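Local structure of alpha-glucosidase (5HQA) at residues A[268-276]-A[459-467]. The protein hydrolyses alpha-glucosides as a chloride-activated, calcium-containing glycoside hydrolase of family 97, here holding the inhibitor acarbose. Sequence-based numbering, arbitrary orientation.
With CA (calcium ion), chain C; AC1 (4,6-dideoxy-4-{[(1S,4R,5S,6S)-4,5,6-trihydroxy-3-(hydroxymethyl)cyclohex-2-en-1-yl]amino}-alpha-D-glucopyranose), chain B; GLC (alpha-D-glucopyranose), chain D; GLC (alpha-D-glucopyranose), chain E.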
ATOM      1  N   GLY A 268      -1.037   8.661  18.633  1.00 16.65           N
ATOM      2  CA  GLY A 268       0.122   9.493  18.435  1.00 14.45           C
ATOM      3  C   GLY A 268      -0.091  10.959  18.696  1.00 15.57           C
ATOM      4  O   GLY A 268      -1.199  11.473  18.536  1.00 16.33           O
ATOM      5  N   ILE A 269       0.972  11.631  19.132  1.00 13.95           N
ATOM      6  CA  ILE A 269       1.040  13.085  19.085  1.00 13.86           C
ATOM      7  C   ILE A 269       1.281  13.413  17.619  1.00 17.66           C
ATOM      8  O   ILE A 269       2.396  13.261  17.107  1.00 14.64           O
ATOM      9  CB  ILE A 269       2.135  13.639  19.997  1.00 14.52           C
ATOM     10  CG1 ILE A 269       1.798  13.314  21.451  1.00 15.81           C
ATOM     11  CG2 ILE A 269       2.296  15.142  19.803  1.00 16.53           C
ATOM     12  CD1 ILE A 269       2.931  13.587  22.438  1.00 15.86           C
ATOM     13  N   TRP A 270       0.208  13.786  16.922  1.00 15.63           N
ATOM     14  CA  TRP A 270       0.186  13.749  15.466  1.00 12.55           C
ATOM     15  C   TRP A 270      -0.941  14.618  14.910  1.00 14.12           C
ATOM     16  O   TRP A 270      -0.680  15.665  14.312  1.00 13.66           O
ATOM     17  CB  TRP A 270       0.042  12.301  14.973  1.00 11.93           C
ATOM     18  CG  TRP A 270      -0.004  12.247  13.484  1.00 15.11           C
ATOM     19  CD1 TRP A 270       1.040  12.455  12.627  1.00 16.83           C
ATOM     20  CD2 TRP A 270      -1.159  12.011  12.662  1.00 13.54           C
ATOM     21  NE1 TRP A 270       0.609  12.360  11.322  1.00 14.98           N
ATOM     22  CE2 TRP A 270      -0.737  12.092  11.318  1.00 13.96           C
ATOM     23  CE3 TRP A 270      -2.507  11.745  12.932  1.00 14.17           C
ATOM     24  CZ2 TRP A 270      -1.614  11.916  10.245  1.00 12.12           C
ATOM     25  CZ3 TRP A 270      -3.379  11.574  11.867  1.00 13.87           C
ATOM     26  CH2 TRP A 270      -2.929  11.660  10.540  1.00 13.48           C
ATOM     27  N   TRP A 271      -2.193  14.197  15.106  1.00 13.26           N
ATOM     28  CA  TRP A 271      -3.334  14.914  14.538  1.00 13.05           C
ATOM     29  C   TRP A 271      -3.398  16.354  15.034  1.00 14.28           C
ATOM     30  O   TRP A 271      -3.792  17.258  14.288  1.00 14.05           O
ATOM     31  CB  TRP A 271      -4.614  14.168  14.900  1.00 13.36           C
ATOM     32  CG  TRP A 271      -5.900  14.654  14.291  1.00 13.67           C
ATOM     33  CD1 TRP A 271      -6.983  15.159  14.963  1.00 12.50           C
ATOM     34  CD2 TRP A 271      -6.271  14.610  12.908  1.00 12.75           C
ATOM     35  NE1 TRP A 271      -7.998  15.443  14.080  1.00 12.26           N
ATOM     36  CE2 TRP A 271      -7.589  15.116  12.813  1.00 13.62           C
ATOM     37  CE3 TRP A 271      -5.620  14.192  11.739  1.00 13.12           C
ATOM     38  CZ2 TRP A 271      -8.260  15.224  11.599  1.00 12.71           C
ATOM     39  CZ3 TRP A 271      -6.292  14.291  10.529  1.00 12.39           C
ATOM     40  CH2 TRP A 271      -7.602  14.798  10.469  1.00 13.63           C
ATOM     41  N   GLY A 272      -3.020  16.585  16.297  1.00 14.62           N
ATOM     42  CA  GLY A 272      -3.021  17.940  16.826  1.00 13.96           C
ATOM     43  C   GLY A 272      -2.182  18.900  16.003  1.00 15.08           C
ATOM     44  O   GLY A 272      -2.532  20.074  15.858  1.00 17.64           O
ATOM     45  N   MET A 273      -1.060  18.422  15.458  1.00 13.53           N
ATOM     46  CA  MET A 273      -0.285  19.283  14.564  1.00 15.87           C
ATOM     47  C   MET A 273      -1.015  19.499  13.244  1.00 17.07           C
ATOM     48  O   MET A 273      -0.978  20.598  12.682  1.00 16.54           O
ATOM     49  CB  MET A 273       1.110  18.700  14.312  1.00 14.17           C
ATOM     50  CG  MET A 273       2.096  18.948  15.457  1.00 15.17           C
ATOM     51  SD  MET A 273       2.006  17.650  16.716  1.00 17.93           S
ATOM     52  CE  MET A 273       2.907  16.325  15.898  1.00 15.66           C
ATOM     53  N   HIS A 274      -1.690  18.468  12.732  1.00 15.62           N
ATOM     54  CA  HIS A 274      -2.400  18.623  11.463  1.00 14.43           C
ATOM     55  C   HIS A 274      -3.606  19.547  11.579  1.00 14.97           C
ATOM     56  O   HIS A 274      -3.955  20.219  10.601  1.00 16.28           O
ATOM     57  CB  HIS A 274      -2.816  17.256  10.922  1.00 11.95           C
ATOM     58  CG  HIS A 274      -1.676  16.502  10.333  1.00 12.91           C
ATOM     59  ND1 HIS A 274      -1.286  16.658   9.021  1.00 14.34           N
ATOM     60  CD2 HIS A 274      -0.789  15.643  10.893  1.00 11.69           C
ATOM     61  CE1 HIS A 274      -0.227  15.901   8.787  1.00 15.08           C
ATOM     62  NE2 HIS A 274       0.095  15.277   9.907  1.00 14.06           N
ATOM     63  N   ILE A 275      -4.251  19.609  12.743  1.00 14.09           N
ATOM     64  CA  ILE A 275      -5.372  20.528  12.924  1.00 16.13           C
ATOM     65  C   ILE A 275      -4.958  21.780  13.695  1.00 19.17           C
ATOM     66  O   ILE A 275      -5.815  22.562  14.113  1.00 21.63           O
ATOM     67  CB  ILE A 275      -6.583  19.835  13.580  1.00 15.88           C
ATOM     68  CG1 ILE A 275      -6.293  19.439  15.028  1.00 16.63           C
ATOM     69  CG2 ILE A 275      -7.000  18.611  12.756  1.00 14.33           C
ATOM     70  CD1 ILE A 275      -7.519  18.914  15.764  1.00 17.52           C
ATOM     71  N   ASN A 276      -3.652  21.982  13.886  1.00 17.92           N
ATOM     72  CA  ASN A 276      -3.067  23.225  14.390  1.00 21.06           C
ATOM     73  C   ASN A 276      -3.405  23.506  15.842  1.00 22.29           C
ATOM     74  O   ASN A 276      -3.385  24.660  16.265  1.00 25.29           O
ATOM     75  CB  ASN A 276      -3.447  24.422  13.522  1.00 28.86           C
ATOM     76  CG  ASN A 276      -2.651  24.463  12.244  1.00 46.42           C
ATOM     77  OD1 ASN A 276      -1.454  24.745  12.256  1.00 57.17           O
ATOM     78  ND2 ASN A 276      -3.307  24.170  11.127  1.00 51.75           N
ATOM     79  N   GLY A 459      -4.229   9.773   2.620  1.00 11.46           N
ATOM     80  CA  GLY A 459      -4.847   9.246   3.811  1.00  9.91           C
ATOM     81  C   GLY A 459      -5.610  10.299   4.592  1.00 10.28           C
ATOM     82  O   GLY A 459      -5.995  11.354   4.068  1.00 10.62           O
ATOM     83  N   GLN A 460      -5.823  10.007   5.882  1.00 10.94           N
ATOM     84  CA  GLN A 460      -6.634  10.864   6.748  1.00  9.55           C
ATOM     85  C   GLN A 460      -6.103  12.291   6.829  1.00 12.25           C
ATOM     86  O   GLN A 460      -6.886  13.232   7.021  1.00 11.89           O
ATOM     87  CB  GLN A 460      -6.684  10.259   8.151  1.00 10.49           C
ATOM     88  CG  GLN A 460      -7.731  10.860   9.071  1.00 11.15           C
ATOM     89  CD  GLN A 460      -9.106  10.267   8.821  1.00 15.23           C
ATOM     90  OE1 GLN A 460      -9.917  10.835   8.081  1.00 14.95           O
ATOM     91  NE2 GLN A 460      -9.374   9.113   9.435  1.00 10.98           N
ATOM     92  N   GLU A 461      -4.783  12.477   6.718  1.00 11.09           N
ATOM     93  CA  GLU A 461      -4.215  13.813   6.895  1.00 10.99           C
ATOM     94  C   GLU A 461      -4.808  14.818   5.915  1.00 11.38           C
ATOM     95  O   GLU A 461      -4.966  15.994   6.257  1.00 11.39           O
ATOM     96  CB  GLU A 461      -2.696  13.768   6.741  1.00 11.78           C
ATOM     97  CG  GLU A 461      -2.235  13.224   5.388  1.00 13.61           C
ATOM     98  CD  GLU A 461      -0.737  13.347   5.191  1.00 19.25           C
ATOM     99  OE1 GLU A 461      -0.090  14.015   6.025  1.00 23.80           O
ATOM    100  OE2 GLU A 461      -0.203  12.791   4.201  1.00 13.32           O
ATOM    101  N   PHE A 462      -5.148  14.386   4.696  1.00 12.19           N
ATOM    102  CA  PHE A 462      -5.741  15.327   3.746  1.00 10.79           C
ATOM    103  C   PHE A 462      -7.125  15.780   4.169  1.00 11.54           C
ATOM    104  O   PHE A 462      -7.635  16.752   3.605  1.00 12.32           O
ATOM    105  CB  PHE A 462      -5.791  14.725   2.341  1.00 10.82           C
ATOM    106  CG  PHE A 462      -4.477  14.793   1.634  1.00 11.56           C
ATOM    107  CD1 PHE A 462      -3.484  13.855   1.899  1.00 11.50           C
ATOM    108  CD2 PHE A 462      -4.212  15.821   0.745  1.00 11.17           C
ATOM    109  CE1 PHE A 462      -2.244  13.940   1.268  1.00 13.03           C
ATOM    110  CE2 PHE A 462      -2.981  15.912   0.105  1.00 12.55           C
ATOM    111  CZ  PHE A 462      -1.995  14.974   0.366  1.00 12.13           C
ATOM    112  N   ASN A 463      -7.734  15.112   5.148  1.00 11.59           N
ATOM    113  CA  ASN A 463      -9.013  15.561   5.669  1.00 11.29           C
ATOM    114  C   ASN A 463      -8.864  16.639   6.722  1.00 14.81           C
ATOM    115  O   ASN A 463      -9.874  17.214   7.137  1.00 16.24           O
ATOM    116  CB  ASN A 463      -9.785  14.371   6.226  1.00 10.71           C
ATOM    117  CG  ASN A 463     -10.163  13.393   5.146  1.00 11.66           C
ATOM    118  OD1 ASN A 463     -10.338  13.780   3.988  1.00 12.44           O
ATOM    119  ND2 ASN A 463     -10.276  12.121   5.503  1.00 10.46           N
ATOM    120  N   ALA A 464      -7.641  16.938   7.150  1.00 13.77           N
ATOM    121  CA  ALA A 464      -7.414  18.069   8.045  1.00 15.44           C
ATOM    122  C   ALA A 464      -7.225  19.378   7.288  1.00 16.42           C
ATOM    123  O   ALA A 464      -7.632  20.434   7.783  1.00 18.49           O
ATOM    124  CB  ALA A 464      -6.194  17.811   8.934  1.00 13.37           C
ATOM    125  N   TRP A 465      -6.625  19.333   6.089  1.00 14.62           N
ATOM    126  CA  TRP A 465      -6.273  20.573   5.403  1.00 17.99           C
ATOM    127  C   TRP A 465      -6.316  20.473   3.878  1.00 19.61           C
ATOM    128  O   TRP A 465      -5.839  21.405   3.216  1.00 20.47           O
ATOM    129  CB  TRP A 465      -4.859  21.023   5.844  1.00 14.40           C
ATOM    130  CG  TRP A 465      -3.912  19.854   6.039  1.00 13.31           C
ATOM    131  CD1 TRP A 465      -3.454  19.358   7.232  1.00 15.08           C
ATOM    132  CD2 TRP A 465      -3.337  19.026   5.018  1.00 12.95           C
ATOM    133  NE1 TRP A 465      -2.620  18.286   7.011  1.00 14.46           N
ATOM    134  CE2 TRP A 465      -2.536  18.058   5.664  1.00 13.59           C
ATOM    135  CE3 TRP A 465      -3.415  19.012   3.619  1.00 13.96           C
ATOM    136  CZ2 TRP A 465      -1.822  17.084   4.959  1.00 15.52           C
ATOM    137  CZ3 TRP A 465      -2.703  18.046   2.920  1.00 15.06           C
ATOM    138  CH2 TRP A 465      -1.920  17.095   3.588  1.00 15.22           C
ATOM    139  N   GLY A 466      -6.882  19.407   3.293  1.00 15.28           N
ATOM    140  CA  GLY A 466      -6.639  19.127   1.879  1.00 14.67           C
ATOM    141  C   GLY A 466      -7.103  20.227   0.940  1.00 17.19           C
ATOM    142  O   GLY A 466      -6.452  20.498  -0.081  1.00 18.07           O
ATOM    143  N   THR A 467      -8.231  20.863   1.262  1.00 12.87           N
ATOM    144  CA  THR A 467      -8.784  21.967   0.471  1.00 14.59           C
ATOM    145  C   THR A 467      -8.853  21.658  -1.034  1.00 18.71           C
ATOM    146  O   THR A 467      -8.189  22.322  -1.836  1.00 15.90           O
ATOM    147  CB  THR A 467      -7.950  23.264   0.685  1.00 16.86           C
ATOM    148  OG1 THR A 467      -7.540  23.340   2.058  1.00 20.41           O
ATOM    149  CG2 THR A 467      -8.777  24.486   0.378  1.00 17.55           C
TER
HETATM  150 CA    CA C 701       1.941  12.240   3.546  1.00 13.54          CA
HETATM  151  C1  AC1 B   3       2.756  17.859   2.373  1.00 28.84           C
HETATM  152  O2  AC1 B   3       2.440  16.368   0.526  1.00 22.59           O
HETATM  153  C2  AC1 B   3       2.947  16.436   1.869  1.00 22.81           C
HETATM  154  C4A AC1 B   3       3.385  13.525   8.864  1.00 15.05           C
HETATM  155  C3  AC1 B   3       2.272  15.433   2.766  1.00 17.22           C
HETATM  156  O3  AC1 B   3       2.408  14.107   2.225  1.00 15.78           O
HETATM  157  C4  AC1 B   3       2.840  15.529   4.157  1.00 15.63           C
HETATM  158  N4A AC1 B   3       2.446  14.387   5.043  1.00 14.18           N
HETATM  159  C5  AC1 B   3       2.250  16.852   4.621  1.00 23.06           C
HETATM  160  O5  AC1 B   3       2.921  17.942   3.862  1.00 25.95           O
HETATM  161  C6  AC1 B   3       2.395  17.129   6.085  1.00 22.42           C
HETATM  162  C1B AC1 B   3       3.585  13.743   5.789  1.00 19.62           C
HETATM  163  C2B AC1 B   3       3.025  12.437   6.665  1.00 19.86           C
HETATM  164  O2B AC1 B   3       2.250  11.627   5.781  1.00 13.05           O
HETATM  165  C3B AC1 B   3       2.330  12.852   7.814  1.00 18.63           C
HETATM  166  O3B AC1 B   3       1.669  11.762   8.504  1.00 17.17           O
HETATM  167  O4  AC1 B   3       2.692  14.069   9.970  1.00 14.28           O
HETATM  168  C5B AC1 B   3       4.206  14.549   8.261  1.00 14.41           C
HETATM  169  C7B AC1 B   3       4.314  14.623   6.639  1.00 14.01           C
HETATM  170  C6B AC1 B   3       5.370  15.100   9.102  1.00 15.74           C
HETATM  171  O6B AC1 B   3       6.363  14.123   9.142  1.00 22.24           O
HETATM  172  C1  GLC D   1      -4.290  22.924  -0.730  1.00 75.06           C
HETATM  173  C2  GLC D   1      -3.934  23.842   0.429  1.00 73.39           C
HETATM  174  C3  GLC D   1      -2.718  23.474   1.235  1.00 72.75           C
HETATM  175  C4  GLC D   1      -1.932  22.259   0.868  1.00 71.96           C
HETATM  176  C5  GLC D   1      -2.261  21.565  -0.457  1.00 74.15           C
HETATM  177  C6  GLC D   1      -2.879  20.234  -0.265  1.00 69.74           C
HETATM  178  O1  GLC D   1      -5.004  23.635  -1.684  1.00 72.77           O
HETATM  179  O2  GLC D   1      -3.721  25.172  -0.075  1.00 73.00           O
HETATM  180  O3  GLC D   1      -3.143  23.389   2.643  1.00 72.68           O
HETATM  181  O4  GLC D   1      -0.520  22.702   0.670  1.00 67.76           O
HETATM  182  O5  GLC D   1      -3.094  22.368  -1.385  1.00 78.20           O
HETATM  183  O6  GLC D   1      -2.286  19.377  -1.221  1.00 67.39           O
HETATM  184  C1  GLC E   2       0.347  22.552   1.755  1.00 59.47           C
HETATM  185  C2  GLC E   2       1.686  22.067   1.213  1.00 59.24           C
HETATM  186  C3  GLC E   2       1.712  20.584   0.958  1.00 55.63           C
HETATM  187  C4  GLC E   2       1.483  19.848   2.236  1.00 47.30           C
HETATM  188  C5  GLC E   2       0.167  20.254   2.917  1.00 48.93           C
HETATM  189  C6  GLC E   2       0.233  19.905   4.373  1.00 50.00           C
HETATM  190  O2  GLC E   2       1.963  22.782   0.002  1.00 58.99           O
HETATM  191  O3  GLC E   2       3.013  20.216   0.382  1.00 57.80           O
HETATM  192  O4  GLC E   2       1.516  18.369   2.014  1.00 37.35           O
HETATM  193  O5  GLC E   2      -0.225  21.704   2.848  1.00 52.20           O
HETATM  194  O6  GLC E   2       0.868  20.927   5.112  1.00 48.88           O
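His274 sets its CG anti to the carbonyl carbon (chi1 -76°), and Trp465 wedges its CG between its own backbone N and carbonyl carbon (chi1 37°), which brings imidazole and indole rim to rim with planes 23° apart. The indole NE1 donates to His274 ND1 at 2.9 Å in an almost straight bond, each partner lying in the ring plane of the other. This fixes the imidazole's rotation and leaves NE2 as the donor to AC1 O4, 2.9 Å away. Trp270 NE1 donates to AC1 O3B at 3.1 Å and, weakly, to the same O4.

Both segments line the sugar pocket of the TIM-barrel domain of this family 97 glycoside hydrolase: 268-276 takes in the end of parallel strand 264-269 and runs into the short helix 271-274, and 459-467 follows strand 451-454 of the same sheet. Glu461, extended beyond CG, binds the calcium ion through OE2 at 2.3 Å, beside Glu154, Glu437 and Glu455; its OE1 lies 2.7 Å from AC1 N4A. Glu461 OE1 also comes within 3.3 Å of His274 CE1, oblique to the imidazole. One face of the Trp465 indole carries C6 of the chain E glucose; Glu461 O and Phe462 CA lie against the opposite face, toward its rim. A leucine in place of Trp465 would probably leave His274 ND1 without its donor, the imidazole freer to turn, and that glucose without its aromatic platform. Ala464 CB packs obliquely against Trp271 CH2 at 3.7 Å and meets Ile275 CG2, while Gln460 O approaches the Trp271 ring edge near its plane. Within 459-467, Asn463 ND2 donates a hydrogen bond to Gln460 OE1.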